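Local coordinates for protein hypothetical methylmalonyl-CoA decarboxylase alpha subunit (Sulfolobus tokodaii, PDB 1X0U) that is of unknown function but belongs to the carboxyl transferase family, with a crotonase-like fold in each half of a chain that assembles as a hexamer, at residues K37-A42 with I132-G137; K155-A160 with I164-I169; N290-I295 with N314-F319; Y392-A397 with A416-S421. One frame throughout, in Å; residues are numbered along the deposited sequence.

Interaction 1 of 4, residues K37-A42 with I132-G137; sequences KGKLTA and INDSGG
K39 and D134 make this contact between them, a buried salt bridge from the loop 37-42 to the turn that follows strand 129-133. The two side chains approach from opposite directions. The ammonium NZ of K39 lies 2.7 Å from OD1 of D134, on the syn lone pair of that oxygen. A second, weak bond runs from K39 NZ to D134 OD2 at 3.1 Å, so the lysine sits in the fork of the carboxylate, nearer one prong. The methylene before the charge comes along too, with K39 CE 3.4 Å from D134 OD2. A bend at chi3 (66°) in an otherwise extended K39 chain brings NZ round to the acid. On the other side, D134 holds CG anti to the backbone N (chi1 -159°), which sends its carboxylate across toward the lysine.

Both charges have further partners. R45 forms a salt bridge to D134 OD2, and Q34 bridges the pair, accepting from K39 NZ and donating to D134 OD2. Two cations and an amide thus share the one carboxylate. F100 adds a cation-pi contact to K39. Just before the lysine, G38 closes helix 28-35 with a Schellman motif, and T41 is the N-cap of helix 42-49. The salt bridge ties the short connection between these two helices to the C-terminal end of strand 129-133, which lies between strands 91-98 and 166-170 in the sheet.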
loop_
_atom_site.group_PDB
_atom_site.type_symbol
_atom_site.label_atom_id
_atom_site.label_comp_id
_atom_site.label_asym_id
_atom_site.label_seq_id
_atom_site.Cartn_x
_atom_site.Cartn_y
_atom_site.Cartn_z
ATOM N N LYS A 37 -33.944 43.510 -7.679
ATOM C CA LYS A 37 -34.653 42.324 -7.190
ATOM C C LYS A 37 -34.225 42.029 -5.757
ATOM O O LYS A 37 -34.854 41.234 -5.061
ATOM C CB LYS A 37 -34.324 41.102 -8.054
ATOM C CG LYS A 37 -34.875 41.131 -9.476
ATOM C CD LYS A 37 -34.375 39.914 -10.268
ATOM C CE LYS A 37 -35.013 39.824 -11.648
ATOM N NZ LYS A 37 -34.454 38.689 -12.440
ATOM N N GLY A 38 -33.149 42.673 -5.321
ATOM C CA GLY A 38 -32.648 42.445 -3.981
ATOM C C GLY A 38 -31.444 41.514 -4.016
ATOM O O GLY A 38 -30.982 41.040 -2.979
ATOM N N LYS A 39 -30.919 41.262 -5.212
ATOM C CA LYS A 39 -29.768 40.367 -5.358
ATOM C C LYS A 39 -28.461 41.110 -5.594
ATOM O O LYS A 39 -28.459 42.243 -6.075
ATOM C CB LYS A 39 -29.992 39.422 -6.533
ATOM C CG LYS A 39 -31.336 38.740 -6.544
ATOM C CD LYS A 39 -31.545 38.033 -7.874
ATOM C CE LYS A 39 -30.565 36.877 -8.054
ATOM N NZ LYS A 39 -30.629 36.360 -9.447
ATOM N N LEU A 40 -27.349 40.462 -5.262
ATOM C CA LEU A 40 -26.026 41.040 -5.484
ATOM C C LEU A 40 -25.479 40.407 -6.762
ATOM O O LEU A 40 -26.022 39.408 -7.226
ATOM C CB LEU A 40 -25.089 40.740 -4.307
ATOM C CG LEU A 40 -25.417 41.421 -2.972
ATOM C CD1 LEU A 40 -24.351 41.054 -1.946
ATOM C CD2 LEU A 40 -25.481 42.928 -3.150
ATOM N N THR A 41 -24.430 40.991 -7.347
ATOM C CA THR A 41 -23.847 40.438 -8.568
ATOM C C THR A 41 -22.874 39.335 -8.178
ATOM O O THR A 41 -22.455 39.236 -7.017
ATOM C CB THR A 41 -23.043 41.474 -9.366
ATOM O OG1 THR A 41 -21.914 41.872 -8.589
ATOM C CG2 THR A 41 -23.881 42.699 -9.691
ATOM N N ALA A 42 -22.507 38.520 -9.159
ATOM C CA ALA A 42 -21.592 37.414 -8.938
ATOM C C ALA A 42 -20.317 37.891 -8.265
ATOM O O ALA A 42 -19.868 37.293 -7.286
ATOM C CB ALA A 42 -21.259 36.730 -10.269
ATOM N N ILE A 132 -21.534 29.550 -5.659
ATOM C CA ILE A 132 -22.579 30.548 -5.506
ATOM C C ILE A 132 -23.420 30.504 -6.785
ATOM O O ILE A 132 -23.109 31.153 -7.797
ATOM C CB ILE A 132 -21.969 31.948 -5.299
ATOM C CG1 ILE A 132 -20.855 31.877 -4.247
ATOM C CG2 ILE A 132 -23.047 32.918 -4.823
ATOM C CD1 ILE A 132 -20.148 33.193 -4.007
ATOM N N ASN A 133 -24.490 29.716 -6.730
ATOM C CA ASN A 133 -25.386 29.523 -7.864
ATOM C C ASN A 133 -26.353 30.670 -8.151
ATOM O O ASN A 133 -26.868 31.302 -7.238
ATOM C CB ASN A 133 -26.173 28.227 -7.664
ATOM C CG ASN A 133 -25.326 26.988 -7.909
ATOM O OD1 ASN A 133 -24.254 26.814 -7.306
ATOM N ND2 ASN A 133 -25.799 26.122 -8.801
ATOM N N ASP A 134 -26.589 30.917 -9.437
ATOM C CA ASP A 134 -27.500 31.963 -9.906
ATOM C C ASP A 134 -27.648 31.702 -11.400
ATOM O O ASP A 134 -27.218 32.498 -12.241
ATOM C CB ASP A 134 -26.909 33.356 -9.673
ATOM C CG ASP A 134 -27.970 34.445 -9.663
ATOM O OD1 ASP A 134 -29.123 34.155 -10.071
ATOM O OD2 ASP A 134 -27.652 35.588 -9.250
ATOM N N SER A 135 -28.251 30.562 -11.716
ATOM C CA SER A 135 -28.432 30.134 -13.091
ATOM C C SER A 135 -29.846 29.664 -13.363
ATOM O O SER A 135 -30.413 28.924 -12.572
ATOM C CB SER A 135 -27.460 28.989 -13.398
ATOM O OG SER A 135 -27.685 28.439 -14.690
ATOM N N GLY A 136 -30.405 30.087 -14.495
ATOM C CA GLY A 136 -31.745 29.664 -14.851
ATOM C C GLY A 136 -31.726 28.207 -15.278
ATOM O O GLY A 136 -32.751 27.522 -15.245
ATOM N N GLY A 137 -30.553 27.724 -15.680
ATOM C CA GLY A 137 -30.448 26.336 -16.097
ATOM C C GLY A 137 -29.528 26.108 -17.278
ATOM O O GLY A 137 -28.595 26.874 -17.510
#

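Interaction 2 of 4, residues K155-A160 with I164-I169; sequences KMNVMA and IPQITI
I164 N donates to A160 O across a tight turn, at 3.2 Å and with an N-H...O angle of 165°. The bond is nearly straight and lies in the carbonyl plane. It closes the chain back on itself where helix 144-160 gives way to strand 166-170. Right beside it the side chains meet as well: A160 CB packs 3.6 Å from I164 CG1 and 3.8 Å from I164 CD1. I164 holds CG1 between the backbone N and the carbonyl carbon (chi1 49°), and this torsion lays the longer branch of the isoleucine over the alanine methyl.

Q166, the first residue of the strand, reaches back toward the helix with an extended chain. Its CD comes within 4.0 Å of A160 CB, and its terminal amide lies against the backbone of N157 and the side-chain amide of that residue. The two side chains cross obliquely. N157 OD1 accepts a hydrogen bond from S181 OG, which fixes how that amide is turned. On the strand side, Q166 N bonds to D186. Y119 of helix 109-125 stands close to both amides.

The short segments of helix and strand run at 139°, the return leg of a beta-alpha-beta crossover that starts at strand 129-133. V158 and M159, on the helix, pack against A395 of the second subunit. What the contact brings together chemically is a pair of neutral, buried amides beside a small apolar patch, so this tight return is made without any charge between its two arms.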
loop_
_atom_site.group_PDB
_atom_site.type_symbol
_atom_site.label_atom_id
_atom_site.label_comp_id
_atom_site.label_asym_id
_atom_site.label_seq_id
_atom_site.Cartn_x
_atom_site.Cartn_y
_atom_site.Cartn_z
ATOM N N LYS A 155 -19.695 14.961 -12.258
ATOM C CA LYS A 155 -18.615 14.002 -12.119
ATOM C C LYS A 155 -17.654 14.501 -11.043
ATOM O O LYS A 155 -17.236 13.745 -10.169
ATOM C CB LYS A 155 -17.888 13.857 -13.458
ATOM C CG LYS A 155 -17.584 12.428 -13.860
ATOM C CD LYS A 155 -16.526 11.820 -12.993
ATOM C CE LYS A 155 -16.047 10.494 -13.571
ATOM N NZ LYS A 155 -14.946 9.904 -12.747
ATOM N N MET A 156 -17.312 15.784 -11.103
ATOM C CA MET A 156 -16.399 16.358 -10.133
ATOM C C MET A 156 -17.007 16.371 -8.720
ATOM O O MET A 156 -16.295 16.215 -7.731
ATOM C CB MET A 156 -15.999 17.770 -10.567
ATOM C CG MET A 156 -15.193 17.808 -11.873
ATOM S SD MET A 156 -13.734 16.717 -11.863
ATOM C CE MET A 156 -12.831 17.387 -10.480
ATOM N N ASN A 157 -18.319 16.537 -8.625
ATOM C CA ASN A 157 -18.975 16.550 -7.322
ATOM C C ASN A 157 -18.847 15.184 -6.635
ATOM O O ASN A 157 -18.594 15.105 -5.439
ATOM C CB ASN A 157 -20.448 16.923 -7.480
ATOM C CG ASN A 157 -20.637 18.361 -7.909
ATOM O OD1 ASN A 157 -21.438 18.654 -8.806
ATOM N ND2 ASN A 157 -19.912 19.272 -7.266
ATOM N N VAL A 158 -19.020 14.120 -7.408
ATOM C CA VAL A 158 -18.923 12.763 -6.890
ATOM C C VAL A 158 -17.487 12.395 -6.513
ATOM O O VAL A 158 -17.248 11.838 -5.444
ATOM C CB VAL A 158 -19.470 11.751 -7.919
ATOM C CG1 VAL A 158 -19.200 10.325 -7.472
ATOM C CG2 VAL A 158 -20.962 11.971 -8.099
ATOM N N MET A 159 -16.531 12.713 -7.379
ATOM C CA MET A 159 -15.131 12.405 -7.089
ATOM C C MET A 159 -14.657 13.147 -5.845
ATOM O O MET A 159 -13.822 12.649 -5.094
ATOM C CB MET A 159 -14.225 12.816 -8.253
ATOM C CG MET A 159 -14.490 12.101 -9.568
ATOM S SD MET A 159 -14.284 10.310 -9.487
ATOM C CE MET A 159 -16.004 9.766 -9.491
ATOM N N ALA A 160 -15.186 14.352 -5.645
ATOM C CA ALA A 160 -14.794 15.181 -4.515
ATOM C C ALA A 160 -15.588 14.859 -3.260
ATOM O O ALA A 160 -15.221 15.275 -2.156
ATOM C CB ALA A 160 -14.969 16.665 -4.874
ATOM N N ILE A 164 -13.255 16.794 -0.148
ATOM C CA ILE A 164 -13.166 18.225 0.116
ATOM C C ILE A 164 -14.589 18.732 0.359
ATOM O O ILE A 164 -15.516 18.389 -0.376
ATOM C CB ILE A 164 -12.512 19.003 -1.073
ATOM C CG1 ILE A 164 -13.164 18.619 -2.408
ATOM C CG2 ILE A 164 -11.013 18.704 -1.129
ATOM C CD1 ILE A 164 -12.749 19.532 -3.584
ATOM N N PRO A 165 -14.781 19.545 1.408
ATOM C CA PRO A 165 -16.109 20.081 1.727
ATOM C C PRO A 165 -16.687 20.814 0.521
ATOM O O PRO A 165 -15.994 21.603 -0.114
ATOM C CB PRO A 165 -15.834 21.043 2.885
ATOM C CG PRO A 165 -14.561 20.527 3.481
ATOM C CD PRO A 165 -13.754 20.151 2.269
ATOM N N GLN A 166 -17.955 20.558 0.222
ATOM C CA GLN A 166 -18.629 21.203 -0.897
ATOM C C GLN A 166 -19.899 21.898 -0.437
ATOM O O GLN A 166 -20.885 21.240 -0.077
ATOM C CB GLN A 166 -18.995 20.169 -1.956
ATOM C CG GLN A 166 -17.814 19.512 -2.637
ATOM C CD GLN A 166 -18.263 18.427 -3.582
ATOM O OE1 GLN A 166 -18.556 17.295 -3.167
ATOM N NE2 GLN A 166 -18.358 18.770 -4.864
ATOM N N ILE A 167 -19.873 23.228 -0.465
ATOM C CA ILE A 167 -21.014 24.043 -0.046
ATOM C C ILE A 167 -21.588 24.838 -1.225
ATOM O O ILE A 167 -20.852 25.432 -1.997
ATOM C CB ILE A 167 -20.592 25.038 1.051
ATOM C CG1 ILE A 167 -20.021 24.278 2.247
ATOM C CG2 ILE A 167 -21.775 25.867 1.482
ATOM C CD1 ILE A 167 -19.317 25.164 3.270
ATOM N N THR A 168 -22.907 24.845 -1.363
ATOM C CA THR A 168 -23.519 25.597 -2.450
ATOM C C THR A 168 -24.422 26.688 -1.891
ATOM O O THR A 168 -25.185 26.447 -0.958
ATOM C CB THR A 168 -24.416 24.720 -3.348
ATOM O OG1 THR A 168 -25.643 24.444 -2.667
ATOM C CG2 THR A 168 -23.742 23.419 -3.694
ATOM N N ILE A 169 -24.316 27.892 -2.437
ATOM C CA ILE A 169 -25.206 28.971 -2.024
ATOM C C ILE A 169 -26.150 29.066 -3.201
ATOM O O ILE A 169 -25.731 29.413 -4.312
ATOM C CB ILE A 169 -24.488 30.331 -1.862
ATOM C CG1 ILE A 169 -23.483 30.269 -0.712
ATOM C CG2 ILE A 169 -25.510 31.437 -1.585
ATOM C CD1 ILE A 169 -22.766 31.580 -0.499
#

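Interaction 3 of 4, residues N290-I295 with N314-F319; sequences NMREII and NIIVGF
M291 and R292, at the start of helix 291-298, are the residues that reach I316 on strand 315-322, and N290 ahead of them sets the helix going. N290 is the N-cap: its OD1 accepts a weak bond from R292 N at 3.2 Å. M291 comes next and points at the strand. With CG anti to the backbone N (chi1 176°), it offers CB and CG to the isoleucine, and M291 CB stands 4.1 Å from I316 CD1. M291 also packs on L366 of strand 363-369.

R292 meets the same methyl with the root of its side chain, R292 CG lying 3.8 Å from I316 CD1. The arginine then runs extended from CG to NE and passes over the isoleucine, so that I316 CD1 sits 4.3 Å above the guanidinium plane, over its centre. R292 NE is held by a salt bridge to E306 of strand 305-307, which fixes the flat group above the apolar branch. Further on, I295 also points toward the strand, and it packs on F304 and L366.

I316 is therefore wedged between a methionine and an arginine, with F304 and E306 also against it. Strand 315-322 runs antiparallel to both 305-307 and 325-332, and the contact lays a helix on this antiparallel end of a mixed sheet whose later strands are parallel. The arrangement is consistent with the crotonase-like fold of the carboxyl transferase family, built of repeated beta-beta-alpha units.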
loop_
_atom_site.group_PDB
_atom_site.type_symbol
_atom_site.label_atom_id
_atom_site.label_comp_id
_atom_site.label_asym_id
_atom_site.label_seq_id
_atom_site.Cartn_x
_atom_site.Cartn_y
_atom_site.Cartn_z
ATOM N N ASN A 290 -36.979 21.088 26.365
ATOM C CA ASN A 290 -36.109 21.643 25.339
ATOM C C ASN A 290 -34.739 20.969 25.261
ATOM O O ASN A 290 -33.836 21.307 26.031
ATOM C CB ASN A 290 -35.930 23.146 25.580
ATOM C CG ASN A 290 -35.246 23.837 24.429
ATOM O OD1 ASN A 290 -35.096 23.264 23.349
ATOM N ND2 ASN A 290 -34.839 25.078 24.643
ATOM N N MET A 291 -34.587 20.028 24.329
ATOM C CA MET A 291 -33.318 19.315 24.153
ATOM C C MET A 291 -32.201 20.273 23.741
ATOM O O MET A 291 -31.026 20.064 24.072
ATOM C CB MET A 291 -33.469 18.204 23.099
ATOM C CG MET A 291 -32.170 17.446 22.752
ATOM S SD MET A 291 -31.411 16.506 24.120
ATOM C CE MET A 291 -29.893 17.380 24.323
ATOM N N ARG A 292 -32.568 21.335 23.032
ATOM C CA ARG A 292 -31.579 22.309 22.592
ATOM C C ARG A 292 -30.949 23.004 23.787
ATOM O O ARG A 292 -29.820 23.477 23.716
ATOM C CB ARG A 292 -32.212 23.369 21.685
ATOM C CG ARG A 292 -32.722 22.852 20.361
ATOM C CD ARG A 292 -32.978 24.009 19.389
ATOM N NE ARG A 292 -33.357 23.515 18.070
ATOM C CZ ARG A 292 -34.537 22.979 17.792
ATOM N NH1 ARG A 292 -35.458 22.879 18.742
ATOM N NH2 ARG A 292 -34.789 22.520 16.572
ATOM N N GLU A 293 -31.685 23.077 24.889
ATOM C CA GLU A 293 -31.166 23.742 26.071
ATOM C C GLU A 293 -30.056 22.913 26.671
ATOM O O GLU A 293 -29.104 23.445 27.238
ATOM C CB GLU A 293 -32.277 23.979 27.101
ATOM C CG GLU A 293 -31.790 24.721 28.326
ATOM C CD GLU A 293 -31.120 26.033 27.973
ATOM O OE1 GLU A 293 -30.152 26.408 28.668
ATOM O OE2 GLU A 293 -31.562 26.696 27.006
ATOM N N ILE A 294 -30.169 21.600 26.533
ATOM C CA ILE A 294 -29.144 20.713 27.045
ATOM C C ILE A 294 -27.883 20.861 26.197
ATOM O O ILE A 294 -26.773 20.890 26.736
ATOM C CB ILE A 294 -29.616 19.245 27.037
ATOM C CG1 ILE A 294 -30.831 19.091 27.962
ATOM C CG2 ILE A 294 -28.485 18.339 27.483
ATOM C CD1 ILE A 294 -31.375 17.668 28.054
ATOM N N ILE A 295 -28.039 20.975 24.876
ATOM C CA ILE A 295 -26.852 21.131 24.044
ATOM C C ILE A 295 -26.149 22.454 24.365
ATOM O O ILE A 295 -24.938 22.462 24.576
ATOM C CB ILE A 295 -27.152 21.065 22.495
ATOM C CG1 ILE A 295 -27.960 22.276 22.055
ATOM C CG2 ILE A 295 -27.923 19.795 22.136
ATOM C CD1 ILE A 295 -28.369 22.232 20.581
ATOM N N ASN A 314 -37.844 16.574 14.255
ATOM C CA ASN A 314 -37.991 15.248 14.822
ATOM C C ASN A 314 -36.668 14.922 15.564
ATOM O O ASN A 314 -36.676 14.337 16.648
ATOM C CB ASN A 314 -38.268 14.334 13.601
ATOM C CG ASN A 314 -38.394 12.881 13.946
ATOM O OD1 ASN A 314 -37.534 12.305 14.608
ATOM N ND2 ASN A 314 -39.453 12.263 13.468
ATOM N N ILE A 315 -35.533 15.298 14.966
ATOM C CA ILE A 315 -34.224 15.101 15.591
ATOM C C ILE A 315 -33.371 16.322 15.306
ATOM O O ILE A 315 -33.616 17.045 14.343
ATOM C CB ILE A 315 -33.457 13.825 15.089
ATOM C CG1 ILE A 315 -32.703 14.110 13.792
ATOM C CG2 ILE A 315 -34.428 12.688 14.888
ATOM C CD1 ILE A 315 -33.580 14.282 12.588
ATOM N N ILE A 316 -32.370 16.554 16.141
ATOM C CA ILE A 316 -31.497 17.709 15.974
ATOM C C ILE A 316 -30.071 17.301 15.655
ATOM O O ILE A 316 -29.524 16.366 16.254
ATOM C CB ILE A 316 -31.456 18.555 17.245
ATOM C CG1 ILE A 316 -32.879 18.965 17.648
ATOM C CG2 ILE A 316 -30.582 19.771 17.018
ATOM C CD1 ILE A 316 -33.037 19.218 19.158
ATOM N N VAL A 317 -29.465 18.006 14.706
ATOM C CA VAL A 317 -28.088 17.735 14.315
ATOM C C VAL A 317 -27.410 19.051 14.007
ATOM O O VAL A 317 -28.026 19.963 13.456
ATOM C CB VAL A 317 -27.994 16.811 13.056
ATOM C CG1 VAL A 317 -28.614 15.440 13.359
ATOM C CG2 VAL A 317 -28.671 17.473 11.838
ATOM N N GLY A 318 -26.139 19.150 14.369
ATOM C CA GLY A 318 -25.415 20.368 14.107
ATOM C C GLY A 318 -23.994 20.307 14.611
ATOM O O GLY A 318 -23.553 19.286 15.164
ATOM N N PHE A 319 -23.288 21.416 14.418
ATOM C CA PHE A 319 -21.900 21.541 14.823
ATOM C C PHE A 319 -21.760 22.438 16.044
ATOM O O PHE A 319 -22.596 23.306 16.306
ATOM C CB PHE A 319 -21.061 22.136 13.682
ATOM C CG PHE A 319 -21.056 21.304 12.420
ATOM C CD1 PHE A 319 -21.632 21.791 11.248
ATOM C CD2 PHE A 319 -20.461 20.046 12.401
ATOM C CE1 PHE A 319 -21.615 21.032 10.073
ATOM C CE2 PHE A 319 -20.442 19.284 11.234
ATOM C CZ PHE A 319 -21.022 19.782 10.064
#

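Interaction 4 of 4, residues Y392-A397 with A416-S421; sequences YAFAEA and AMSIKS
F394, in the last turns of helix 383-396, and S418, in the loop after helix 411-416, are the closest pair of backbones here, with F394 CA 6.4 Å from S418 CA. S418 has just left helical geometry with a positive phi of 96°, and its CB points at the phenylalanine. That methylene sits almost exactly over the ring: S418 CB is 3.7 Å from the centroid of the F394 ring and 3° off its normal, a CH-pi contact over the face. S418 OG is anti to the backbone N (chi1 179°) and comes no nearer than 4.2 Å, to F394 CD2, so it is the carbon of this polar residue that does the touching.

Two backbone oxygens also approach the ring. A416 O lies at the edge, near the ring plane, 3.5 Å from F394 CD1, while M417 O comes in obliquely at 3.7 Å from F394 CE1. M417 O accepts a hydrogen bond from S365 OG. Around them L363, S365 and I353 pack on the phenylalanine.

Chemically, the ring meets its neighbours in an electrostatically sensible way: the S418 methylene lies over the electron-rich face, and a carbonyl oxygen lies at the edge, where the hydrogens are probably slightly positive.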
loop_
_atom_site.group_PDB
_atom_site.type_symbol
_atom_site.label_atom_id
_atom_site.label_comp_id
_atom_site.label_asym_id
_atom_site.label_seq_id
_atom_site.Cartn_x
_atom_site.Cartn_y
_atom_site.Cartn_z
ATOM N N TYR A 392 -26.530 2.070 9.441
ATOM C CA TYR A 392 -25.420 1.923 8.525
ATOM C C TYR A 392 -24.417 3.040 8.770
ATOM O O TYR A 392 -23.233 2.797 8.974
ATOM C CB TYR A 392 -25.926 1.989 7.077
ATOM C CG TYR A 392 -24.860 1.733 6.023
ATOM C CD1 TYR A 392 -23.808 2.634 5.823
ATOM C CD2 TYR A 392 -24.884 0.576 5.256
ATOM C CE1 TYR A 392 -22.800 2.380 4.876
ATOM C CE2 TYR A 392 -23.885 0.313 4.316
ATOM C CZ TYR A 392 -22.848 1.216 4.133
ATOM O OH TYR A 392 -21.853 0.933 3.224
ATOM N N ALA A 393 -24.908 4.272 8.766
ATOM C CA ALA A 393 -24.042 5.422 8.961
ATOM C C ALA A 393 -23.190 5.378 10.239
ATOM O O ALA A 393 -22.000 5.697 10.203
ATOM C CB ALA A 393 -24.873 6.681 8.905
ATOM N N PHE A 394 -23.783 5.004 11.373
ATOM C CA PHE A 394 -23.006 4.920 12.615
ATOM C C PHE A 394 -22.052 3.724 12.564
ATOM O O PHE A 394 -20.879 3.841 12.911
ATOM C CB PHE A 394 -23.926 4.783 13.840
ATOM C CG PHE A 394 -24.291 6.093 14.480
ATOM C CD1 PHE A 394 -25.620 6.425 14.703
ATOM C CD2 PHE A 394 -23.303 6.983 14.880
ATOM C CE1 PHE A 394 -25.958 7.617 15.316
ATOM C CE2 PHE A 394 -23.628 8.184 15.495
ATOM C CZ PHE A 394 -24.962 8.502 15.715
ATOM N N ALA A 395 -22.561 2.571 12.138
ATOM C CA ALA A 395 -21.723 1.375 12.042
ATOM C C ALA A 395 -20.545 1.604 11.099
ATOM O O ALA A 395 -19.481 1.005 11.259
ATOM C CB ALA A 395 -22.550 0.186 11.569
ATOM N N GLU A 396 -20.735 2.478 10.117
ATOM C CA GLU A 396 -19.694 2.794 9.140
ATOM C C GLU A 396 -18.629 3.735 9.693
ATOM O O GLU A 396 -17.434 3.546 9.481
ATOM C CB GLU A 396 -20.334 3.449 7.914
ATOM C CG GLU A 396 -19.349 3.979 6.873
ATOM C CD GLU A 396 -20.063 4.690 5.742
ATOM O OE1 GLU A 396 -20.001 4.210 4.588
ATOM O OE2 GLU A 396 -20.702 5.730 6.015
ATOM N N ALA A 397 -19.083 4.758 10.401
ATOM C CA ALA A 397 -18.199 5.765 10.958
ATOM C C ALA A 397 -17.060 5.250 11.846
ATOM O O ALA A 397 -17.242 4.375 12.707
ATOM C CB ALA A 397 -19.031 6.795 11.711
ATOM N N ALA A 416 -30.373 2.685 16.898
ATOM C CA ALA A 416 -30.083 3.683 15.872
ATOM C C ALA A 416 -29.413 4.949 16.390
ATOM O O ALA A 416 -28.942 5.769 15.601
ATOM C CB ALA A 416 -31.370 4.042 15.113
ATOM N N MET A 417 -29.359 5.128 17.703
ATOM C CA MET A 417 -28.718 6.330 18.216
ATOM C C MET A 417 -27.250 6.080 18.529
ATOM O O MET A 417 -26.542 6.989 18.958
ATOM C CB MET A 417 -29.455 6.860 19.454
ATOM C CG MET A 417 -30.804 7.523 19.143
ATOM S SD MET A 417 -30.657 8.824 17.895
ATOM C CE MET A 417 -29.844 10.133 18.845
ATOM N N SER A 418 -26.813 4.839 18.291
ATOM C CA SER A 418 -25.434 4.367 18.492
ATOM C C SER A 418 -25.169 3.672 19.823
ATOM O O SER A 418 -25.058 4.318 20.867
ATOM C CB SER A 418 -24.410 5.498 18.325
ATOM O OG SER A 418 -23.089 5.006 18.558
ATOM N N ILE A 419 -25.058 2.349 19.768
ATOM C CA ILE A 419 -24.787 1.544 20.952
ATOM C C ILE A 419 -23.457 0.824 20.751
ATOM O O ILE A 419 -22.986 0.697 19.622
ATOM C CB ILE A 419 -25.895 0.508 21.198
ATOM C CG1 ILE A 419 -26.011 -0.438 20.004
ATOM C CG2 ILE A 419 -27.206 1.222 21.458
ATOM C CD1 ILE A 419 -27.023 -1.571 20.214
ATOM N N LYS A 420 -22.849 0.361 21.836
ATOM C CA LYS A 420 -21.561 -0.315 21.735
ATOM C C LYS A 420 -21.460 -1.351 20.618
ATOM O O LYS A 420 -20.519 -1.323 19.833
ATOM C CB LYS A 420 -21.189 -0.964 23.067
ATOM C CG LYS A 420 -20.700 0.017 24.127
ATOM C CD LYS A 420 -20.385 -0.725 25.425
ATOM C CE LYS A 420 -19.560 0.128 26.362
ATOM N NZ LYS A 420 -19.203 -0.630 27.595
ATOM N N SER A 421 -22.426 -2.253 20.531
ATOM C CA SER A 421 -22.369 -3.276 19.500
ATOM C C SER A 421 -22.434 -2.707 18.081
ATOM O O SER A 421 -22.066 -3.386 17.121
ATOM C CB SER A 421 -23.493 -4.287 19.707
ATOM O OG SER A 421 -24.757 -3.654 19.649
#

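How the interactions relate
Interactions 1 and 2 share one sheet and touch: N133 N lies 2.7 Å from I169 O, a probable hydrogen bond between neighbouring strands 129-133 and 166-170, and I132 packs on I169. Their centres are about 20 Å apart. Interaction 3 includes strand 315-322 of the other sheet, and residues of interaction 4 pack against strands of that sheet; their centres are about 19 Å apart and nearest atoms about 6 Å, without touching. Between the two pairs the gaps are wider, about 40 Å between the centres of interactions 1 and 4. Interactions 2 and 4 stay about 13 Å apart at nearest atoms within one chain, yet both face a second subunit.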